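Local coordinates for protein sulfotransferase (Alicyclobacillus acidocaldarius subsp. acidocaldarius, PDB 3RNL) that probably transfers sulfuryl groups as a sulfotransferase, and binds magnesium, with a P-loop-type alpha-beta-alpha sandwich fold, at residues E136-R141 / E148-Q153; M128-D133 / W159-V164; P9-V14 / I34-K39. All coordinates share one frame; numbering follows the deposited sequence.

Contact 1. Residues E136-R141 / E148-Q153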
loop_
_atom_site.group_PDB
_atom_site.type_symbol
_atom_site.label_atom_id
_atom_site.label_comp_id
_atom_site.label_asym_id
_atom_site.label_seq_id
_atom_site.Cartn_x
_atom_site.Cartn_y
_atom_site.Cartn_z
ATOM N N GLU A 136 19.295 -8.202 0.268
ATOM C CA GLU A 136 20.033 -7.573 -0.832
ATOM C C GLU A 136 21.407 -7.119 -0.354
ATOM O O GLU A 136 21.505 -6.413 0.653
ATOM C CB GLU A 136 19.249 -6.371 -1.361
ATOM C CG GLU A 136 19.968 -5.594 -2.470
ATOM C CD GLU A 136 20.285 -6.466 -3.683
ATOM O OE1 GLU A 136 21.223 -7.293 -3.607
ATOM O OE2 GLU A 136 19.594 -6.335 -4.713
ATOM N N THR A 137 22.473 -7.621 -0.975
ATOM C CA THR A 137 23.809 -7.106 -0.693
ATOM C C THR A 137 24.390 -6.143 -1.738
ATOM O O THR A 137 25.447 -5.558 -1.522
ATOM C CB THR A 137 24.798 -8.267 -0.531
ATOM O OG1 THR A 137 24.758 -9.072 -1.716
ATOM C CG2 THR A 137 24.417 -9.118 0.673
ATOM N N LEU A 138 23.696 -5.991 -2.859
ATOM C CA LEU A 138 24.158 -5.136 -3.962
ATOM C C LEU A 138 23.916 -3.661 -3.672
ATOM O O LEU A 138 23.105 -3.317 -2.818
ATOM C CB LEU A 138 23.488 -5.518 -5.286
ATOM C CG LEU A 138 23.718 -6.952 -5.780
ATOM C CD1 LEU A 138 22.794 -7.249 -6.954
ATOM C CD2 LEU A 138 25.165 -7.171 -6.161
ATOM N N SER A 139 24.611 -2.798 -4.405
ATOM C CA SER A 139 24.309 -1.375 -4.374
ATOM C C SER A 139 22.913 -1.139 -4.952
ATOM O O SER A 139 22.364 -1.992 -5.650
ATOM C CB SER A 139 25.321 -0.600 -5.211
ATOM O OG SER A 139 25.166 -0.908 -6.592
ATOM N N PHE A 140 22.323 0.002 -4.625
ATOM C CA PHE A 140 21.008 0.341 -5.163
ATOM C C PHE A 140 21.094 0.395 -6.685
ATOM O O PHE A 140 20.182 -0.043 -7.388
ATOM C CB PHE A 140 20.560 1.689 -4.590
ATOM C CG PHE A 140 19.213 2.162 -5.086
ATOM C CD1 PHE A 140 18.092 1.353 -4.985
ATOM C CD2 PHE A 140 19.078 3.430 -5.633
ATOM C CE1 PHE A 140 16.834 1.807 -5.435
ATOM C CE2 PHE A 140 17.836 3.882 -6.083
ATOM C CZ PHE A 140 16.719 3.075 -5.968
ATOM N N ARG A 141 22.202 0.922 -7.203
ATOM C CA ARG A 141 22.357 1.034 -8.651
ATOM C C ARG A 141 22.257 -0.338 -9.326
ATOM O O ARG A 141 21.553 -0.500 -10.334
ATOM C CB ARG A 141 23.693 1.698 -9.005
ATOM C CG ARG A 141 23.794 2.076 -10.463
ATOM C CD ARG A 141 25.178 2.621 -10.797
ATOM N NE ARG A 141 25.543 3.868 -10.110
ATOM C CZ ARG A 141 25.095 5.074 -10.451
ATOM N NH1 ARG A 141 24.218 5.203 -11.441
ATOM N NH2 ARG A 141 25.514 6.157 -9.798
ATOM N N GLU A 148 14.075 -6.128 -14.003
ATOM C CA GLU A 148 13.445 -6.878 -15.087
ATOM C C GLU A 148 13.642 -8.388 -14.932
ATOM O O GLU A 148 12.696 -9.160 -15.083
ATOM C CB GLU A 148 13.965 -6.431 -16.456
ATOM C CG GLU A 148 13.228 -7.089 -17.616
ATOM C CD GLU A 148 13.831 -6.770 -18.978
ATOM O OE1 GLU A 148 15.044 -6.481 -19.052
ATOM O OE2 GLU A 148 13.084 -6.816 -19.980
ATOM N N GLU A 149 14.867 -8.806 -14.629
ATOM C CA GLU A 149 15.153 -10.233 -14.486
ATOM C C GLU A 149 14.491 -10.839 -13.247
ATOM O O GLU A 149 14.135 -12.014 -13.239
ATOM C CB GLU A 149 16.663 -10.508 -14.482
ATOM C CG GLU A 149 17.399 -10.071 -13.223
ATOM C CD GLU A 149 18.808 -10.646 -13.135
ATOM O OE1 GLU A 149 19.008 -11.810 -13.542
ATOM O OE2 GLU A 149 19.717 -9.934 -12.659
ATOM N N ARG A 150 14.321 -10.030 -12.204
ATOM C CA ARG A 150 13.659 -10.484 -10.989
ATOM C C ARG A 150 12.155 -10.601 -11.180
ATOM O O ARG A 150 11.511 -11.482 -10.605
ATOM C CB ARG A 150 13.988 -9.553 -9.819
ATOM C CG ARG A 150 15.450 -9.698 -9.400
ATOM C CD ARG A 150 15.842 -8.647 -8.383
ATOM N NE ARG A 150 17.155 -8.926 -7.797
ATOM C CZ ARG A 150 17.863 -8.013 -7.140
ATOM N NH1 ARG A 150 17.383 -6.783 -7.015
ATOM N NH2 ARG A 150 19.043 -8.324 -6.614
ATOM N N ILE A 151 11.588 -9.729 -12.002
ATOM C CA ILE A 151 10.179 -9.885 -12.342
ATOM C C ILE A 151 9.984 -11.187 -13.125
ATOM O O ILE A 151 9.065 -11.962 -12.836
ATOM C CB ILE A 151 9.639 -8.676 -13.131
ATOM C CG1 ILE A 151 9.614 -7.432 -12.225
ATOM C CG2 ILE A 151 8.238 -8.979 -13.659
ATOM C CD1 ILE A 151 9.206 -6.143 -12.939
ATOM N N ARG A 152 10.858 -11.446 -14.098
ATOM C CA ARG A 152 10.772 -12.695 -14.855
ATOM C C ARG A 152 10.927 -13.927 -13.966
ATOM O O ARG A 152 10.305 -14.962 -14.223
ATOM C CB ARG A 152 11.829 -12.746 -15.963
ATOM C CG ARG A 152 11.607 -11.754 -17.091
ATOM C CD ARG A 152 12.433 -12.131 -18.324
ATOM N NE ARG A 152 13.870 -12.108 -18.061
ATOM C CZ ARG A 152 14.644 -11.042 -18.245
ATOM N NH1 ARG A 152 15.941 -11.109 -17.980
ATOM N NH2 ARG A 152 14.123 -9.909 -18.695
ATOM N N GLN A 153 11.763 -13.821 -12.933
ATOM C CA GLN A 153 12.054 -14.959 -12.057
ATOM C C GLN A 153 11.050 -15.108 -10.906
ATOM O O GLN A 153 11.159 -16.028 -10.098
ATOM C CB GLN A 153 13.476 -14.877 -11.503
ATOM C CG GLN A 153 14.563 -15.057 -12.571
ATOM C CD GLN A 153 15.953 -14.734 -12.062
ATOM O OE1 GLN A 153 16.126 -14.273 -10.936
ATOM N NE2 GLN A 153 16.958 -14.968 -12.901
#
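Glu136 and Arg150 meet across a wide backbone gap, their CA atoms 12.3 Å apart, and their long side chains span the distance between loop 136-139 and the helix that carries the arginine. Arg150 does most of the bridging: its chain is extended from CG to NE, with CG anti to its own carbonyl carbon (chi1 -70°). Glu136 bends at chi2 and presents OE2 at the edge of the guanidinium. The salt bridge is carried by Arg150 NH2, 2.8 Å from Glu136 OE2, which it reaches on the syn side and somewhat out of the carboxylate plane. A weaker hydrogen bond runs from Arg150 NH1 to the same oxygen at 3.2 Å; the two flat groups are turned 41° against each other. The pair ties the loop after helix 119-132 to helix 147-152 in the helical part of the sulfotransferase fold, and it spans helix 140-145, which Ser139 N-caps. From that intervening helix Ser143 OG hydrogen-bonds both Glu136 OE2 and Arg150 NH1, so that a buried charge pair shares one hydroxyl. The other carboxylate oxygen is used locally: Leu138 N donates to Glu136 OE1 at 2.9 Å, approaching from above the carboxylate plane and helping to fix the rotation of the group. Leu138 CD1 is in van der Waals contact with the guanidinium, 3.9 Å from Arg150 NH2, approaching it obliquely.

Contact 2. Residues M128-D133 / W159-V164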
loop_
_atom_site.group_PDB
_atom_site.type_symbol
_atom_site.label_atom_id
_atom_site.label_comp_id
_atom_site.label_asym_id
_atom_site.label_seq_id
_atom_site.Cartn_x
_atom_site.Cartn_y
_atom_site.Cartn_z
HETATM N N MSE A 128 16.371 -0.057 0.948
HETATM C CA MSE A 128 16.903 -0.016 2.312
HETATM C C MSE A 128 16.319 -1.128 3.175
HETATM O O MSE A 128 17.015 -1.706 4.015
HETATM C CB MSE A 128 16.657 1.351 2.956
HETATM C CG MSE A 128 17.467 2.461 2.309
HETATM SE SE MSE A 128 17.402 4.142 3.312
HETATM C CE MSE A 128 15.641 4.758 2.739
ATOM N N HIS A 129 15.041 -1.419 2.962
ATOM C CA HIS A 129 14.351 -2.492 3.689
ATOM C C HIS A 129 15.004 -3.838 3.369
ATOM O O HIS A 129 15.321 -4.614 4.277
ATOM C CB HIS A 129 12.869 -2.494 3.300
ATOM C CG HIS A 129 12.060 -3.603 3.910
ATOM N ND1 HIS A 129 10.744 -3.435 4.287
ATOM C CD2 HIS A 129 12.356 -4.901 4.162
ATOM C CE1 HIS A 129 10.275 -4.571 4.772
ATOM N NE2 HIS A 129 11.231 -5.479 4.704
ATOM N N LEU A 130 15.217 -4.100 2.078
ATOM C CA LEU A 130 15.846 -5.346 1.637
ATOM C C LEU A 130 17.275 -5.478 2.152
ATOM O O LEU A 130 17.705 -6.574 2.517
ATOM C CB LEU A 130 15.817 -5.459 0.106
ATOM C CG LEU A 130 14.409 -5.614 -0.488
ATOM C CD1 LEU A 130 14.405 -5.257 -1.989
ATOM C CD2 LEU A 130 13.907 -7.029 -0.249
ATOM N N VAL A 131 18.008 -4.365 2.198
ATOM C CA VAL A 131 19.373 -4.389 2.726
ATOM C C VAL A 131 19.376 -4.644 4.231
ATOM O O VAL A 131 20.169 -5.444 4.738
ATOM C CB VAL A 131 20.125 -3.070 2.435
ATOM C CG1 VAL A 131 21.438 -3.005 3.228
ATOM C CG2 VAL A 131 20.383 -2.922 0.940
ATOM N N ARG A 132 18.492 -3.967 4.952
ATOM C CA ARG A 132 18.452 -4.102 6.411
ATOM C C ARG A 132 18.150 -5.537 6.818
ATOM O O ARG A 132 18.661 -6.038 7.822
ATOM C CB ARG A 132 17.406 -3.154 7.005
ATOM C CG ARG A 132 17.152 -3.341 8.487
ATOM C CD ARG A 132 16.372 -2.167 9.074
ATOM N NE ARG A 132 15.505 -1.514 8.091
ATOM C CZ ARG A 132 15.837 -0.416 7.413
ATOM N NH1 ARG A 132 14.985 0.113 6.540
ATOM N NH2 ARG A 132 17.024 0.151 7.602
ATOM N N ASP A 133 17.338 -6.205 6.012
ATOM C CA ASP A 133 16.935 -7.572 6.290
ATOM C C ASP A 133 17.899 -8.617 5.714
ATOM O O ASP A 133 17.632 -9.819 5.777
ATOM C CB ASP A 133 15.495 -7.798 5.847
ATOM C CG ASP A 133 14.505 -7.094 6.761
ATOM O OD1 ASP A 133 14.915 -6.678 7.871
ATOM O OD2 ASP A 133 13.330 -6.952 6.386
ATOM N N TRP A 159 10.796 -6.195 -4.411
ATOM C CA TRP A 159 11.948 -5.998 -5.276
ATOM C C TRP A 159 11.640 -5.154 -6.515
ATOM O O TRP A 159 12.575 -4.779 -7.239
ATOM C CB TRP A 159 12.510 -7.341 -5.756
ATOM C CG TRP A 159 12.951 -8.301 -4.692
ATOM C CD1 TRP A 159 12.182 -9.258 -4.072
ATOM C CD2 TRP A 159 14.282 -8.467 -4.183
ATOM N NE1 TRP A 159 12.951 -9.986 -3.190
ATOM C CE2 TRP A 159 14.241 -9.520 -3.237
ATOM C CE3 TRP A 159 15.497 -7.824 -4.425
ATOM C CZ2 TRP A 159 15.372 -9.941 -2.535
ATOM C CZ3 TRP A 159 16.634 -8.251 -3.728
ATOM C CH2 TRP A 159 16.558 -9.292 -2.791
ATOM N N TYR A 160 10.373 -4.831 -6.797
ATOM C CA TYR A 160 10.181 -4.213 -8.101
ATOM C C TYR A 160 10.124 -2.720 -7.838
ATOM O O TYR A 160 9.047 -2.121 -7.710
ATOM C CB TYR A 160 8.797 -4.610 -8.656
ATOM C CG TYR A 160 8.478 -6.095 -8.813
ATOM C CD1 TYR A 160 9.442 -7.082 -8.643
ATOM C CD2 TYR A 160 7.187 -6.494 -9.140
ATOM C CE1 TYR A 160 9.107 -8.442 -8.788
ATOM C CE2 TYR A 160 6.850 -7.826 -9.285
ATOM C CZ TYR A 160 7.803 -8.794 -9.104
ATOM O OH TYR A 160 7.425 -10.118 -9.252
ATOM N N TYR A 161 11.264 -2.079 -8.019
ATOM C CA TYR A 161 11.417 -0.706 -7.582
ATOM C C TYR A 161 10.569 0.189 -8.450
ATOM O O TYR A 161 9.856 1.060 -7.952
ATOM C CB TYR A 161 12.877 -0.291 -7.708
ATOM C CG TYR A 161 13.769 -1.065 -6.781
ATOM C CD1 TYR A 161 13.578 -1.023 -5.408
ATOM C CD2 TYR A 161 14.819 -1.833 -7.279
ATOM C CE1 TYR A 161 14.397 -1.741 -4.549
ATOM C CE2 TYR A 161 15.637 -2.550 -6.432
ATOM C CZ TYR A 161 15.431 -2.495 -5.073
ATOM O OH TYR A 161 16.257 -3.212 -4.233
ATOM N N ARG A 162 10.678 -0.020 -9.753
ATOM C CA ARG A 162 9.929 0.782 -10.719
ATOM C C ARG A 162 8.463 0.354 -10.830
ATOM O O ARG A 162 7.565 1.197 -10.789
ATOM C CB ARG A 162 10.596 0.721 -12.108
ATOM C CG ARG A 162 11.898 1.522 -12.231
ATOM C CD ARG A 162 12.592 1.225 -13.585
ATOM N NE ARG A 162 13.415 2.352 -14.046
ATOM C CZ ARG A 162 14.725 2.460 -13.841
ATOM N NH1 ARG A 162 15.372 1.514 -13.178
ATOM N NH2 ARG A 162 15.389 3.514 -14.301
ATOM N N ALA A 163 8.211 -0.950 -10.964
ATOM C CA ALA A 163 6.856 -1.387 -11.301
ATOM C C ALA A 163 5.856 -0.976 -10.222
ATOM O O ALA A 163 4.731 -0.550 -10.514
ATOM C CB ALA A 163 6.807 -2.897 -11.525
ATOM N N VAL A 164 6.266 -1.101 -8.967
ATOM C CA VAL A 164 5.358 -0.813 -7.857
ATOM C C VAL A 164 5.084 0.691 -7.715
ATOM O O VAL A 164 4.044 1.102 -7.194
ATOM C CB VAL A 164 5.899 -1.449 -6.544
ATOM C CG1 VAL A 164 5.197 -0.890 -5.317
ATOM C CG2 VAL A 164 5.735 -2.972 -6.628
#
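Leu130, near the C-terminal end of helix 119-132, is received by two aromatic rings, Trp159 and Tyr161, of the segment that leads from helix 147-152 toward helix 167-178. It is a buried helix-to-loop contact in the helical part of the alpha-beta-alpha sandwich. Both methyls of the leucine rest over one face of the indole. CD2 sits above the six-membered ring of Trp159, 4.0 Å from its centroid and only 16° off the normal, a CH-pi contact in proper face geometry. CD1 lies further along the same face, 3.7 Å from Trp159 CE3. A chi2 of 90° turns the indole plane perpendicular to the plane of CA, CB and CG, which lays the ring out to receive them, and its NE1 hydrogen-bonds Asp59 OD1. Tyr161 meets the leucine from the opposite direction and obliquely, so that Leu130 CD1 touches the indole face on one side and the phenol end on an adjacent side. The phenol end is itself tied down by a hydrogen bond between Tyr161 OH and Ser143 OG, in helix 140-145. Leu130 CD1 comes to 3.6 Å from Tyr161 OH.

Contact 3. Residues P9-V14 / I34-K39; sequences PNFFIV and IYIPPK. With MG (magnesium ion), chain B.
A beta-alpha-beta crossover of the P-loop-type fold joins these segments: strand 11-13 leads through a loop into helix 21-29, and the chain then returns to strand 34-35 at one edge of the parallel sheet. The strands are not neighbours, since strand 85-89 runs between them, and the contact is therefore made by side chains reaching across that strand. Phe11 is the main bridge. With CG set between the backbone N and the carbonyl carbon (chi1 77°), its ring extends toward strand 34-35 and offers CZ to two isoleucines. Ile34 CG2 lies at the ring edge, close to its plane, 3.8 Å from Phe11 CZ. Ile36 arrives obliquely, with CG1 3.9 Å from Phe11 CZ, and both isoleucine side chains cross the phenylalanine at about a right angle. Two residues further along the strand, Ile13 CD1 approaches Ile36 CD1 at 4.2 Å, continuing the apolar layer beneath helix 21-29, whose Leu28 and Ser29 also touch Ile34 and Ile36 respectively. While the side chain of Ile34 is spent in this core, its carbonyl serves the magnesium site. Backbone oxygens of Ser29, at the helix end, and His31 are the other protein ligands, and three waters complete six oxygen ligands. Ile34 O stands 2.4 Å from the magnesium ion, and the oxygen of water 1 lies 2.6 Å from the magnesium ion.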
loop_
_atom_site.group_PDB
_atom_site.type_symbol
_atom_site.label_atom_id
_atom_site.label_comp_id
_atom_site.label_asym_id
_atom_site.label_seq_id
_atom_site.Cartn_x
_atom_site.Cartn_y
_atom_site.Cartn_z
ATOM N N PRO A 9 -14.793 -7.119 7.062
ATOM C CA PRO A 9 -14.172 -5.820 6.773
ATOM C C PRO A 9 -15.069 -4.937 5.915
ATOM O O PRO A 9 -15.800 -5.428 5.041
ATOM C CB PRO A 9 -12.907 -6.197 6.017
ATOM C CG PRO A 9 -13.263 -7.506 5.339
ATOM C CD PRO A 9 -14.152 -8.223 6.323
ATOM N N ASN A 10 -15.183 -3.680 6.295
ATOM C CA ASN A 10 -15.732 -2.658 5.408
ATOM C C ASN A 10 -14.784 -1.611 4.816
ATOM O O ASN A 10 -15.248 -0.657 4.183
ATOM C CB ASN A 10 -17.001 -2.061 5.981
ATOM C CG ASN A 10 -16.770 -1.438 7.326
ATOM O OD1 ASN A 10 -15.651 -1.082 7.660
ATOM N ND2 ASN A 10 -17.832 -1.316 8.114
ATOM N N PHE A 11 -13.496 -1.707 5.125
ATOM C CA PHE A 11 -12.511 -0.859 4.456
ATOM C C PHE A 11 -11.191 -1.597 4.328
ATOM O O PHE A 11 -10.946 -2.581 5.046
ATOM C CB PHE A 11 -12.363 0.524 5.139
ATOM C CG PHE A 11 -11.555 0.523 6.423
ATOM C CD1 PHE A 11 -10.201 0.844 6.411
ATOM C CD2 PHE A 11 -12.178 0.284 7.649
ATOM C CE1 PHE A 11 -9.450 0.872 7.605
ATOM C CE2 PHE A 11 -11.449 0.314 8.843
ATOM C CZ PHE A 11 -10.078 0.613 8.821
ATOM N N PHE A 12 -10.365 -1.162 3.382
ATOM C CA PHE A 12 -9.074 -1.805 3.176
ATOM C C PHE A 12 -8.031 -0.745 2.983
ATOM O O PHE A 12 -8.282 0.261 2.327
ATOM C CB PHE A 12 -9.117 -2.693 1.921
ATOM C CG PHE A 12 -10.143 -3.790 2.011
ATOM C CD1 PHE A 12 -9.832 -4.993 2.619
ATOM C CD2 PHE A 12 -11.409 -3.621 1.484
ATOM C CE1 PHE A 12 -10.773 -5.997 2.717
ATOM C CE2 PHE A 12 -12.357 -4.636 1.567
ATOM C CZ PHE A 12 -12.036 -5.822 2.187
ATOM N N ILE A 13 -6.859 -0.975 3.563
ATOM C CA ILE A 13 -5.700 -0.120 3.315
ATOM C C ILE A 13 -4.866 -0.902 2.315
ATOM O O ILE A 13 -4.374 -1.990 2.619
ATOM C CB ILE A 13 -4.916 0.123 4.613
ATOM C CG1 ILE A 13 -5.791 0.922 5.592
ATOM C CG2 ILE A 13 -3.614 0.876 4.319
ATOM C CD1 ILE A 13 -5.208 1.008 7.026
ATOM N N VAL A 14 -4.805 -0.402 1.086
ATOM C CA VAL A 14 -4.295 -1.242 -0.003
ATOM C C VAL A 14 -2.852 -1.028 -0.442
ATOM O O VAL A 14 -2.368 -1.721 -1.339
ATOM C CB VAL A 14 -5.226 -1.173 -1.229
ATOM C CG1 VAL A 14 -6.641 -1.601 -0.823
ATOM C CG2 VAL A 14 -5.237 0.248 -1.810
ATOM N N ILE A 34 -12.911 1.831 15.423
ATOM C CA ILE A 34 -12.234 1.171 14.300
ATOM C C ILE A 34 -11.519 -0.090 14.768
ATOM O O ILE A 34 -10.793 -0.055 15.763
ATOM C CB ILE A 34 -11.177 2.106 13.688
ATOM C CG1 ILE A 34 -11.833 3.396 13.191
ATOM C CG2 ILE A 34 -10.422 1.409 12.541
ATOM C CD1 ILE A 34 -10.823 4.402 12.621
ATOM N N TYR A 35 -11.700 -1.200 14.052
ATOM C CA TYR A 35 -10.948 -2.420 14.349
ATOM C C TYR A 35 -10.131 -2.844 13.142
ATOM O O TYR A 35 -10.660 -2.917 12.041
ATOM C CB TYR A 35 -11.870 -3.587 14.725
ATOM C CG TYR A 35 -11.069 -4.820 15.081
ATOM C CD1 TYR A 35 -10.585 -4.995 16.375
ATOM C CD2 TYR A 35 -10.761 -5.783 14.127
ATOM C CE1 TYR A 35 -9.833 -6.100 16.718
ATOM C CE2 TYR A 35 -10.005 -6.904 14.467
ATOM C CZ TYR A 35 -9.546 -7.048 15.764
ATOM O OH TYR A 35 -8.781 -8.135 16.124
ATOM N N ILE A 36 -8.828 -2.989 13.334
ATOM C CA ILE A 36 -7.922 -3.600 12.366
ATOM C C ILE A 36 -7.204 -4.795 12.989
ATOM O O ILE A 36 -6.617 -4.637 14.063
ATOM C CB ILE A 36 -6.916 -2.597 11.790
ATOM C CG1 ILE A 36 -7.659 -1.430 11.132
ATOM C CG2 ILE A 36 -6.022 -3.297 10.767
ATOM C CD1 ILE A 36 -6.727 -0.315 10.722
ATOM N N PRO A 37 -7.327 -5.998 12.408
ATOM C CA PRO A 37 -6.663 -7.140 13.053
ATOM C C PRO A 37 -5.144 -7.002 13.096
ATOM O O PRO A 37 -4.573 -6.269 12.302
ATOM C CB PRO A 37 -7.058 -8.334 12.169
ATOM C CG PRO A 37 -7.442 -7.753 10.866
ATOM C CD PRO A 37 -8.004 -6.379 11.155
ATOM N N PRO A 38 -4.494 -7.696 14.048
ATOM C CA PRO A 38 -3.029 -7.629 14.150
ATOM C C PRO A 38 -2.312 -8.224 12.928
ATOM O O PRO A 38 -1.114 -8.020 12.754
ATOM C CB PRO A 38 -2.711 -8.380 15.459
ATOM C CG PRO A 38 -3.937 -9.208 15.755
ATOM C CD PRO A 38 -5.109 -8.464 15.145
ATOM N N LYS A 39 -3.039 -8.961 12.095
ATOM C CA LYS A 39 -2.463 -9.556 10.889
ATOM C C LYS A 39 -2.362 -8.547 9.750
ATOM O O LYS A 39 -3.368 -7.990 9.327
ATOM C CB LYS A 39 -3.324 -10.739 10.436
ATOM C CG LYS A 39 -2.896 -11.368 9.118
ATOM C CD LYS A 39 -1.546 -12.024 9.254
ATOM C CE LYS A 39 -1.144 -12.654 7.932
ATOM N NZ LYS A 39 0.130 -13.410 8.103
HETATM MG MG MG B . -9.899 0.487 17.863
HETATM O O HOH W 1 -9.008 -1.897 18.352
HETATM O O HOH W 2 -9.320 1.132 20.251
HETATM O O HOH W 3 -11.833 -0.574 19.121
#

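Along the chain contact 3 closes first, within the N-terminal crossover of the sheet; contacts 1 and 2 follow, with both segments of contact 1 lying between those of contact 2. These two form one buried cluster, their centres 9 Å apart: Glu136 N probably hydrogen-bonds Leu130 O, and the Trp159 ring packs against Arg150 and Glu136. Helices 119-132, 140-145 and 147-152 are thereby bound together, with Ser143 serving both contacts. Contact 3 lies on the opposite side of the chain's centre, its centre 32 Å from contact 1 and 24 Å from contact 2. It touches neither, its nearest atoms being about 9 Å from contact 2, so the metal site lies apart from the helical cluster.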